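Local coordinates for protein AvrRxo1-ORF1 (Xanthomonas oryzae pv. oryzicola, PDB 4Z8T) that is a type III effector with a polynucleotide kinase domain that probably phosphorylates a nucleotide-like substrate and is held in complex with its partner AvrRxo1-ORF2, at residues K4-I9 and A124-E129; K38-L43 and S109-S114; D186-N191 and F243-D248; E250-A255 and A267-K272. All blocks are in the same frame, centred on the assembly; numbering follows the deposited sequence.

Interaction 1 (K4-I9 and A124-E129); sequences KGTDEI and AQVHSE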
# COMPACT_ATOMS: atom_id res chain seq x y z
N LYS A 4 15.41 -17.01 33.88
CA LYS A 4 14.39 -17.49 34.82
C LYS A 4 13.43 -16.35 35.17
O LYS A 4 13.88 -15.27 35.53
CB LYS A 4 15.06 -18.01 36.09
CG LYS A 4 14.48 -19.30 36.64
CD LYS A 4 15.51 -20.00 37.53
CE LYS A 4 15.37 -21.52 37.47
NZ LYS A 4 14.18 -22.02 38.21
N GLY A 5 12.13 -16.59 35.05
CA GLY A 5 11.14 -15.58 35.40
C GLY A 5 10.97 -15.47 36.91
O GLY A 5 11.24 -16.42 37.64
N THR A 6 10.50 -14.32 37.38
CA THR A 6 10.36 -14.11 38.81
C THR A 6 9.25 -14.97 39.39
O THR A 6 9.25 -15.26 40.58
CB THR A 6 10.14 -12.66 39.18
OG1 THR A 6 9.05 -12.13 38.42
CG2 THR A 6 11.41 -11.85 38.90
N ASP A 7 8.31 -15.39 38.54
CA ASP A 7 7.27 -16.28 39.02
C ASP A 7 7.86 -17.63 39.38
O ASP A 7 7.41 -18.29 40.32
CB ASP A 7 6.12 -16.41 38.00
CG ASP A 7 6.59 -16.82 36.62
OD1 ASP A 7 7.80 -16.70 36.32
OD2 ASP A 7 5.73 -17.24 35.82
N GLU A 8 8.89 -18.04 38.65
CA GLU A 8 9.60 -19.28 38.94
C GLU A 8 10.56 -19.14 40.13
O GLU A 8 10.67 -20.05 40.96
CB GLU A 8 10.33 -19.79 37.70
CG GLU A 8 9.40 -20.31 36.60
CD GLU A 8 9.69 -19.70 35.24
OE1 GLU A 8 10.82 -19.85 34.73
OE2 GLU A 8 8.77 -19.06 34.67
N ILE A 9 11.25 -18.01 40.20
CA ILE A 9 12.20 -17.74 41.28
C ILE A 9 11.50 -17.60 42.64
O ILE A 9 11.97 -18.13 43.66
CB ILE A 9 13.01 -16.45 40.99
CG1 ILE A 9 13.90 -16.65 39.76
CG2 ILE A 9 13.84 -16.03 42.21
CD1 ILE A 9 14.57 -15.38 39.26
N ALA A 124 11.28 -8.84 30.68
CA ALA A 124 10.70 -10.14 30.36
C ALA A 124 10.68 -11.04 31.59
O ALA A 124 9.74 -11.81 31.80
CB ALA A 124 11.45 -10.80 29.22
N GLN A 125 11.72 -10.94 32.42
CA GLN A 125 11.78 -11.73 33.64
C GLN A 125 10.67 -11.40 34.63
O GLN A 125 10.22 -12.30 35.37
CB GLN A 125 13.14 -11.56 34.32
CG GLN A 125 14.20 -12.48 33.79
CD GLN A 125 15.47 -12.34 34.57
OE1 GLN A 125 16.09 -11.28 34.58
NE2 GLN A 125 15.86 -13.41 35.27
N VAL A 126 10.22 -10.15 34.66
CA VAL A 126 9.16 -9.77 35.60
C VAL A 126 7.76 -9.71 34.98
O VAL A 126 6.80 -9.40 35.68
CB VAL A 126 9.46 -8.43 36.34
CG1 VAL A 126 10.72 -8.54 37.22
CG2 VAL A 126 9.59 -7.26 35.35
N HIS A 127 7.63 -9.99 33.69
CA HIS A 127 6.35 -9.74 33.03
C HIS A 127 5.17 -10.55 33.57
O HIS A 127 4.08 -9.99 33.82
CB HIS A 127 6.43 -9.91 31.51
CG HIS A 127 5.12 -9.69 30.83
ND1 HIS A 127 4.55 -8.44 30.69
CD2 HIS A 127 4.24 -10.56 30.28
CE1 HIS A 127 3.38 -8.55 30.08
NE2 HIS A 127 3.18 -9.83 29.82
N SER A 128 5.36 -11.85 33.74
CA SER A 128 4.29 -12.69 34.25
C SER A 128 3.83 -12.21 35.62
O SER A 128 2.63 -12.06 35.88
CB SER A 128 4.73 -14.15 34.35
OG SER A 128 4.89 -14.70 33.05
N GLU A 129 4.79 -11.95 36.50
CA GLU A 129 4.46 -11.43 37.81
C GLU A 129 3.72 -10.08 37.74
O GLU A 129 2.78 -9.84 38.49
CB GLU A 129 5.74 -11.30 38.65
CG GLU A 129 5.49 -10.95 40.10
CD GLU A 129 6.79 -10.81 40.87
OE1 GLU A 129 7.85 -10.60 40.22
OE2 GLU A 129 6.76 -10.89 42.11
O HOH W 1 7.47 -13.00 36.21
O HOH W 2 7.76 -16.14 33.44
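The side-chain amide of Q125 meets K4 almost in its own plane: NE2 donates to K4 O at 2.7 Å, while OE1 accepts from the backbone N of S122, so both ends of the amide are engaged and its rotation is fixed. The carboxylate of E129 is approached differently. T6 OG1 donates to E129 OE1 at 2.6 Å, coming from above the group, 43° out of its plane. The other oxygen, OE2, takes R36 and H40, a set of donors likely to keep the glutamate ionised. The carboxylate of D7 lays OD2 against S128 CB at 3.6 Å.

T6 suits its place by having two different branches. With chi1 at 53°, OG1 faces E129, and CG2 rests on V126 CG1 at 3.8 Å. Its backbone N, in the first turn of helix 6-10, donates to Q125 O at 2.9 Å. G5, the N-cap residue, brings its CA to 3.4 Å from Q125 O; D7 OD1 occupies the side of G5 where a side chain would stand, which suits glycine here. Helix 123-141 is kinked here: E129 N donates to a water instead of bonding to the previous turn, and that water donates to T6 OG1.

The N-terminal helix 6-10 is thus docked on the start of helix 123-141. F121 packs on T6 and V126, and L111 of helix 108-113 covers the neighbouring flank through V126 and E129.

Interaction 2 (K38-L43 and S109-S114); sequences KLHEKL and SSLAKS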
# COMPACT_ATOMS: atom_id res chain seq x y z
N LYS A 38 5.00 -9.92 50.48
CA LYS A 38 5.01 -8.59 51.08
C LYS A 38 5.21 -7.49 50.04
O LYS A 38 4.58 -6.43 50.12
CB LYS A 38 6.09 -8.49 52.15
CG LYS A 38 5.82 -9.29 53.42
CD LYS A 38 6.95 -9.07 54.43
CE LYS A 38 6.99 -10.15 55.52
NZ LYS A 38 5.88 -10.03 56.50
N LEU A 39 6.10 -7.73 49.08
CA LEU A 39 6.34 -6.77 48.00
C LEU A 39 5.08 -6.57 47.18
O LEU A 39 4.72 -5.43 46.83
CB LEU A 39 7.49 -7.25 47.10
CG LEU A 39 7.82 -6.35 45.90
CD1 LEU A 39 8.15 -4.94 46.36
CD2 LEU A 39 8.98 -6.94 45.10
N HIS A 40 4.40 -7.67 46.89
CA HIS A 40 3.13 -7.60 46.16
C HIS A 40 2.13 -6.72 46.88
O HIS A 40 1.47 -5.88 46.27
CB HIS A 40 2.52 -8.99 45.97
CG HIS A 40 3.30 -9.87 45.06
ND1 HIS A 40 3.08 -11.23 44.96
CD2 HIS A 40 4.32 -9.60 44.20
CE1 HIS A 40 3.92 -11.75 44.07
NE2 HIS A 40 4.68 -10.78 43.61
N GLU A 41 2.00 -6.93 48.19
CA GLU A 41 1.04 -6.19 48.98
C GLU A 41 1.36 -4.70 48.96
O GLU A 41 0.48 -3.85 48.87
CB GLU A 41 0.98 -6.74 50.41
CG GLU A 41 0.44 -8.16 50.48
CD GLU A 41 0.80 -8.90 51.77
OE1 GLU A 41 1.45 -8.31 52.66
OE2 GLU A 41 0.43 -10.09 51.88
N LYS A 42 2.65 -4.39 49.05
CA LYS A 42 3.10 -3.01 49.04
C LYS A 42 2.78 -2.35 47.71
O LYS A 42 2.26 -1.24 47.67
CB LYS A 42 4.60 -2.92 49.30
CG LYS A 42 5.08 -1.49 49.40
CD LYS A 42 6.59 -1.37 49.54
CE LYS A 42 7.29 -1.59 48.21
NZ LYS A 42 8.71 -1.11 48.25
N LEU A 43 3.11 -3.03 46.62
CA LEU A 43 2.87 -2.44 45.30
C LEU A 43 1.38 -2.27 45.00
O LEU A 43 0.99 -1.27 44.38
CB LEU A 43 3.55 -3.27 44.21
CG LEU A 43 5.07 -3.37 44.37
CD1 LEU A 43 5.66 -4.14 43.21
CD2 LEU A 43 5.70 -2.00 44.46
N SER A 109 9.15 -1.88 36.94
CA SER A 109 10.36 -1.28 37.50
C SER A 109 10.55 -1.73 38.95
O SER A 109 11.65 -2.15 39.34
CB SER A 109 10.29 0.24 37.42
OG SER A 109 11.45 0.82 37.99
N SER A 110 9.48 -1.68 39.73
CA SER A 110 9.56 -2.08 41.13
C SER A 110 9.91 -3.55 41.26
O SER A 110 10.71 -3.93 42.12
CB SER A 110 8.25 -1.78 41.87
OG SER A 110 8.08 -0.38 42.07
N LEU A 111 9.29 -4.39 40.45
CA LEU A 111 9.58 -5.83 40.53
C LEU A 111 11.00 -6.11 40.08
O LEU A 111 11.67 -7.00 40.61
CB LEU A 111 8.60 -6.62 39.68
CG LEU A 111 7.15 -6.57 40.18
CD1 LEU A 111 6.24 -7.28 39.19
CD2 LEU A 111 7.04 -7.23 41.57
N ALA A 112 11.47 -5.34 39.10
CA ALA A 112 12.81 -5.54 38.56
C ALA A 112 13.89 -5.11 39.53
O ALA A 112 14.98 -5.70 39.54
CB ALA A 112 12.97 -4.81 37.22
N LYS A 113 13.61 -4.10 40.34
CA LYS A 113 14.58 -3.65 41.34
C LYS A 113 14.48 -4.48 42.63
O LYS A 113 15.48 -4.68 43.31
CB LYS A 113 14.49 -2.14 41.61
CG LYS A 113 13.21 -1.66 42.25
CD LYS A 113 13.19 -0.13 42.50
CE LYS A 113 12.15 0.27 43.57
NZ LYS A 113 12.14 1.71 43.92
N SER A 114 13.28 -4.97 42.94
CA SER A 114 13.08 -5.85 44.10
C SER A 114 13.56 -5.23 45.42
O SER A 114 14.08 -5.94 46.30
CB SER A 114 13.76 -7.21 43.87
OG SER A 114 13.16 -7.91 42.79
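S110 is the first residue of 109-114 to touch helix 38-43: its CB lies 3.6 Å from L43 CD2 and also packs on the other methyl of that leucine. A small side chain suits this point, because the branched end of L43 fits directly against it.

L111 follows, and its CD2 methyl is the centre of the contact. It lies 3.8 Å from L43 CD1 and 4.0 Å from L39 CD2, two leucines one turn apart on the long helix. L39 reaches it with CG anti to the backbone N (chi1 178°), whereas L43 swings CG beside its own N. The same methyl sits at the edge of the H40 ring, near its plane, 4.5 Å from H40 CD2. H40 NE2 is occupied by E129, and W32 meets the ring edge-to-face, so the histidine is held from several directions.

S114 ends the walk just past the helix, with positive phi (56°). Its OG turns back to donate to L111 O at 2.8 Å, and R36 binds both S114 OG and L111 O, so both have partners. S114 CA approaches L39 CD2 more loosely.

Over 38-43 and 109-113 the helix axes run nearly antiparallel (155°), 11.3 Å apart at closest, and the leucines meet by their methyl ends. This is plain antiparallel helix packing, joining helix 108-113 to helix 34-60, with helix 123-141 against L111 and H40.

Interaction 3 (D186-N191 and F243-D248); sequences DAPLEN and FGTAED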
# COMPACT_ATOMS: atom_id res chain seq x y z
N ASP A 186 -3.55 5.65 16.67
CA ASP A 186 -2.80 4.92 15.65
C ASP A 186 -1.60 5.71 15.16
O ASP A 186 -1.66 6.93 15.03
CB ASP A 186 -3.69 4.65 14.43
CG ASP A 186 -2.99 3.79 13.41
OD1 ASP A 186 -3.08 2.55 13.54
OD2 ASP A 186 -2.34 4.33 12.48
N ALA A 187 -0.51 4.99 14.88
CA ALA A 187 0.62 5.54 14.15
C ALA A 187 1.13 4.47 13.20
O ALA A 187 0.93 3.28 13.44
CB ALA A 187 1.72 5.96 15.11
N PRO A 188 1.81 4.88 12.13
CA PRO A 188 2.43 3.91 11.23
C PRO A 188 3.39 3.02 12.00
O PRO A 188 3.95 3.47 13.01
CB PRO A 188 3.21 4.79 10.24
CG PRO A 188 2.49 6.09 10.25
CD PRO A 188 1.93 6.27 11.63
N LEU A 189 3.56 1.79 11.54
CA LEU A 189 4.42 0.84 12.24
C LEU A 189 5.82 1.39 12.45
O LEU A 189 6.38 1.23 13.52
CB LEU A 189 4.48 -0.48 11.47
CG LEU A 189 5.42 -1.57 12.00
CD1 LEU A 189 5.15 -1.89 13.46
CD2 LEU A 189 5.23 -2.82 11.15
N GLU A 190 6.37 2.02 11.43
CA GLU A 190 7.71 2.59 11.57
C GLU A 190 7.78 3.63 12.68
O GLU A 190 8.82 3.76 13.36
CB GLU A 190 8.16 3.19 10.23
CG GLU A 190 9.63 3.12 9.99
CD GLU A 190 9.99 3.32 8.53
OE1 GLU A 190 9.28 4.10 7.85
OE2 GLU A 190 10.96 2.68 8.06
N ASN A 191 6.69 4.37 12.90
CA ASN A 191 6.69 5.35 13.97
C ASN A 191 6.79 4.67 15.32
O ASN A 191 7.44 5.16 16.23
CB ASN A 191 5.44 6.24 13.94
CG ASN A 191 5.53 7.33 12.90
OD1 ASN A 191 6.29 7.22 11.93
ND2 ASN A 191 4.76 8.41 13.10
N PHE A 243 -7.71 8.61 16.66
CA PHE A 243 -6.74 9.61 16.22
C PHE A 243 -5.68 8.89 15.42
O PHE A 243 -5.21 7.85 15.85
CB PHE A 243 -6.07 10.30 17.41
CG PHE A 243 -7.02 11.15 18.22
CD1 PHE A 243 -7.29 12.46 17.86
CD2 PHE A 243 -7.67 10.61 19.32
CE1 PHE A 243 -8.18 13.23 18.62
CE2 PHE A 243 -8.56 11.38 20.07
CZ PHE A 243 -8.82 12.67 19.72
N GLY A 244 -5.33 9.45 14.27
CA GLY A 244 -4.31 8.86 13.42
C GLY A 244 -3.20 9.87 13.22
O GLY A 244 -3.31 11.00 13.69
N THR A 245 -2.15 9.45 12.53
CA THR A 245 -0.96 10.28 12.42
C THR A 245 -0.80 10.78 10.99
O THR A 245 -0.71 9.99 10.05
CB THR A 245 0.29 9.50 12.86
OG1 THR A 245 0.09 9.01 14.19
CG2 THR A 245 1.54 10.42 12.82
N ALA A 246 -0.77 12.11 10.83
CA ALA A 246 -0.52 12.73 9.54
C ALA A 246 0.94 12.57 9.13
O ALA A 246 1.76 12.12 9.92
CB ALA A 246 -0.90 14.19 9.59
N GLU A 247 1.24 12.97 7.91
CA GLU A 247 2.58 12.81 7.36
C GLU A 247 3.63 13.53 8.20
O GLU A 247 4.75 13.04 8.35
CB GLU A 247 2.60 13.32 5.92
CG GLU A 247 1.63 12.61 4.97
CD GLU A 247 0.18 13.11 5.07
OE1 GLU A 247 -0.31 13.35 6.20
OE2 GLU A 247 -0.46 13.24 4.01
N ASP A 248 3.26 14.66 8.78
CA ASP A 248 4.20 15.44 9.58
C ASP A 248 4.28 14.98 11.03
O ASP A 248 4.96 15.59 11.85
CB ASP A 248 3.90 16.94 9.49
CG ASP A 248 2.59 17.33 10.14
OD1 ASP A 248 1.83 16.43 10.57
OD2 ASP A 248 2.31 18.55 10.22
O HOH W 3 -1.71 6.83 11.66
O HOH W 4 4.61 10.49 11.07
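D186 and T245 meet where two parallel strands of the P-loop kinase sheet come to an end. D186 N donates to F243 O at 2.9 Å, and F243 is also bonded to D184, so the parallel ladder of strand 179-185 with strand 238-245 carries on one step into the following loop.

Next, T245 OG1 donates to D186 O at 2.8 Å, in the carbonyl plane and on a lone pair. Having given its proton there, OG1 accepts from K251 NZ. A threonine suits the spot because its hydroxyl handles both partners while its carbon atoms pack toward P188 and N191. T245 CB packs on P188 CD at 3.8 Å. With CG2 anti to the backbone N of T245, that methyl reaches N191 ND2, also at 3.8 Å, and A187 CB lies 3.6 Å from T245 OG1. A water donates to D186 OD2 and accepts from T245 N, bridging the loop at D186 to the end of strand 238-245. The carboxylate of D186 forms salt bridges with R224 and R221, which probably balance its charge.

P188 is the N-cap of helix 189-198, close to a bound sulfate that may mark a pocket, and A187 packs on T76, within the probable P-loop. Loops gathered at the C-terminal ends of parallel strands are typical of the active-site edge in P-loop kinases, to which this contact probably belongs.

Interaction 4 (E250-A255 and A267-K272); sequences EKVMVA and AELYEK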
# COMPACT_ATOMS: atom_id res chain seq x y z
N GLU A 250 1.85 14.79 13.24
CA GLU A 250 0.84 15.26 14.19
C GLU A 250 -0.41 14.39 14.18
O GLU A 250 -0.79 13.86 13.14
CB GLU A 250 0.49 16.74 14.03
CG GLU A 250 -0.34 17.29 15.22
CD GLU A 250 0.23 16.95 16.62
OE1 GLU A 250 -0.11 15.88 17.20
OE2 GLU A 250 1.01 17.76 17.16
N LYS A 251 -1.02 14.26 15.35
CA LYS A 251 -2.23 13.46 15.50
C LYS A 251 -3.44 14.26 15.05
O LYS A 251 -3.58 15.45 15.37
CB LYS A 251 -2.40 13.05 16.96
CG LYS A 251 -1.38 12.00 17.42
CD LYS A 251 -1.59 10.70 16.66
CE LYS A 251 -0.82 9.56 17.29
NZ LYS A 251 0.65 9.64 17.00
N VAL A 252 -4.34 13.59 14.33
CA VAL A 252 -5.55 14.24 13.86
C VAL A 252 -6.72 13.30 14.11
O VAL A 252 -6.54 12.09 14.13
CB VAL A 252 -5.48 14.60 12.37
CG1 VAL A 252 -4.38 15.63 12.11
CG2 VAL A 252 -5.20 13.36 11.57
N MSE A 253 -7.90 13.87 14.30
CA MSE A 253 -9.10 13.07 14.47
C MSE A 253 -9.47 12.42 13.15
O MSE A 253 -9.46 13.07 12.09
CB MSE A 253 -10.26 13.96 14.92
CG MSE A 253 -11.54 13.21 15.05
SE MSE A 253 -11.64 12.44 16.82
CE MSE A 253 -11.68 14.08 17.94
N VAL A 254 -9.79 11.13 13.21
CA VAL A 254 -10.05 10.38 11.99
C VAL A 254 -11.50 9.91 11.92
O VAL A 254 -12.15 10.02 10.88
CB VAL A 254 -9.09 9.19 11.88
CG1 VAL A 254 -9.50 8.27 10.71
CG2 VAL A 254 -7.67 9.69 11.66
N ALA A 255 -12.01 9.36 13.02
CA ALA A 255 -13.41 8.94 13.08
C ALA A 255 -13.87 9.05 14.53
O ALA A 255 -13.05 9.03 15.44
CB ALA A 255 -13.59 7.50 12.56
N ALA A 267 -11.44 10.72 5.95
CA ALA A 267 -11.74 9.50 5.22
C ALA A 267 -10.52 8.80 4.65
O ALA A 267 -10.46 7.58 4.63
CB ALA A 267 -12.75 9.79 4.12
N GLU A 268 -9.54 9.58 4.19
CA GLU A 268 -8.31 9.00 3.66
C GLU A 268 -7.58 8.20 4.71
O GLU A 268 -7.19 7.06 4.50
CB GLU A 268 -7.38 10.11 3.17
CG GLU A 268 -6.05 9.61 2.63
CD GLU A 268 -5.23 10.70 1.96
OE1 GLU A 268 -5.47 11.89 2.26
OE2 GLU A 268 -4.37 10.35 1.13
N LEU A 269 -7.37 8.82 5.87
CA LEU A 269 -6.72 8.11 6.95
C LEU A 269 -7.55 6.93 7.44
O LEU A 269 -6.99 5.91 7.82
CB LEU A 269 -6.36 9.05 8.11
CG LEU A 269 -5.02 9.76 8.03
CD1 LEU A 269 -4.88 10.68 9.24
CD2 LEU A 269 -3.88 8.74 7.97
N TYR A 270 -8.88 7.07 7.46
CA TYR A 270 -9.73 5.99 7.96
C TYR A 270 -9.57 4.74 7.11
O TYR A 270 -9.46 3.63 7.64
CB TYR A 270 -11.19 6.44 7.95
CG TYR A 270 -12.16 5.58 8.74
CD1 TYR A 270 -11.84 5.10 10.00
CD2 TYR A 270 -13.41 5.28 8.22
CE1 TYR A 270 -12.75 4.32 10.73
CE2 TYR A 270 -14.32 4.49 8.95
CZ TYR A 270 -13.99 4.01 10.19
OH TYR A 270 -14.90 3.26 10.90
N GLU A 271 -9.53 4.92 5.80
CA GLU A 271 -9.27 3.81 4.89
C GLU A 271 -7.91 3.17 5.20
O GLU A 271 -7.77 1.95 5.24
CB GLU A 271 -9.36 4.28 3.43
CG GLU A 271 -9.18 3.15 2.41
CD GLU A 271 -9.37 3.60 0.97
OE1 GLU A 271 -9.59 4.81 0.74
OE2 GLU A 271 -9.30 2.74 0.05
N LYS A 272 -6.93 4.00 5.43
CA LYS A 272 -5.63 3.47 5.70
C LYS A 272 -5.43 2.73 7.03
O LYS A 272 -4.85 1.69 7.09
CB LYS A 272 -4.60 4.59 5.50
CG LYS A 272 -3.20 4.23 5.69
CD LYS A 272 -2.31 5.45 5.77
CE LYS A 272 -1.94 5.94 4.39
NZ LYS A 272 -1.86 4.81 3.41
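L269 CD1 is the bump at one end of this contact, lodged in the hollow between V252 and V254: it lies 3.6 Å from V252 CG2 and 3.8 Å from V254 CG2. The valines present their methyls to the same side because alternate residues of strand 251-258 share a face, and the leucine crosses both at about a right angle.

V254 is the bump in the other direction. Its two methyls fork over helix 267-272 between L269 and Y270. CG1, anti to the backbone N of V254 (chi1 171°), presses onto the helix backbone at Y270 N, 3.5 Å away, and touches Y270 CB at 3.7 Å. A branched, compact valine matches this shallow groove between successive helical residues.

A255 also faces the helix, although it directly follows V254. The helix-like backbone of V254, together with the bonding of both residues to L242, fits a classic beta bulge, which puts two consecutive side chains on one face. The small CB of A255 then sits over the Y270 ring face, a CH-pi contact 4.1 Å from the centroid. The strand and helix axes cross at -67° and approach to 7.4 Å, close enough for the strand's short valine and alanine side chains to meet the helix.

Between the two segments the contact is apolar; V254 is also tied by a backbone bond to N266, whose side chain accepts from L269 N. The hydroxyl of Y270 bonds H13 of the AvrRxo1-ORF2 chain, which implies two tasks for this residue: one ring face covers A255, and the polar end binds the partner.

All four contacts are largely buried, but they form two clusters on opposite sides of the chain's centre. Interactions 1 and 2 share helical surroundings and touch through helix 108-113 and helix 123-141, so the polar docking of the N-terminal helix adjoins a leucine contact nested within the same chain loop. Interactions 3 and 4 share the sheet and touch through its neighbouring strands 238-245 and 251-258. Hydrogen bonds and waters dominate interactions 1 and 3, whereas interactions 2 and 4 are apolar between their segments. Interaction 4 also lies at an assembly surface, its helix meeting AvrRxo1-ORF2 and a second copy of the protein.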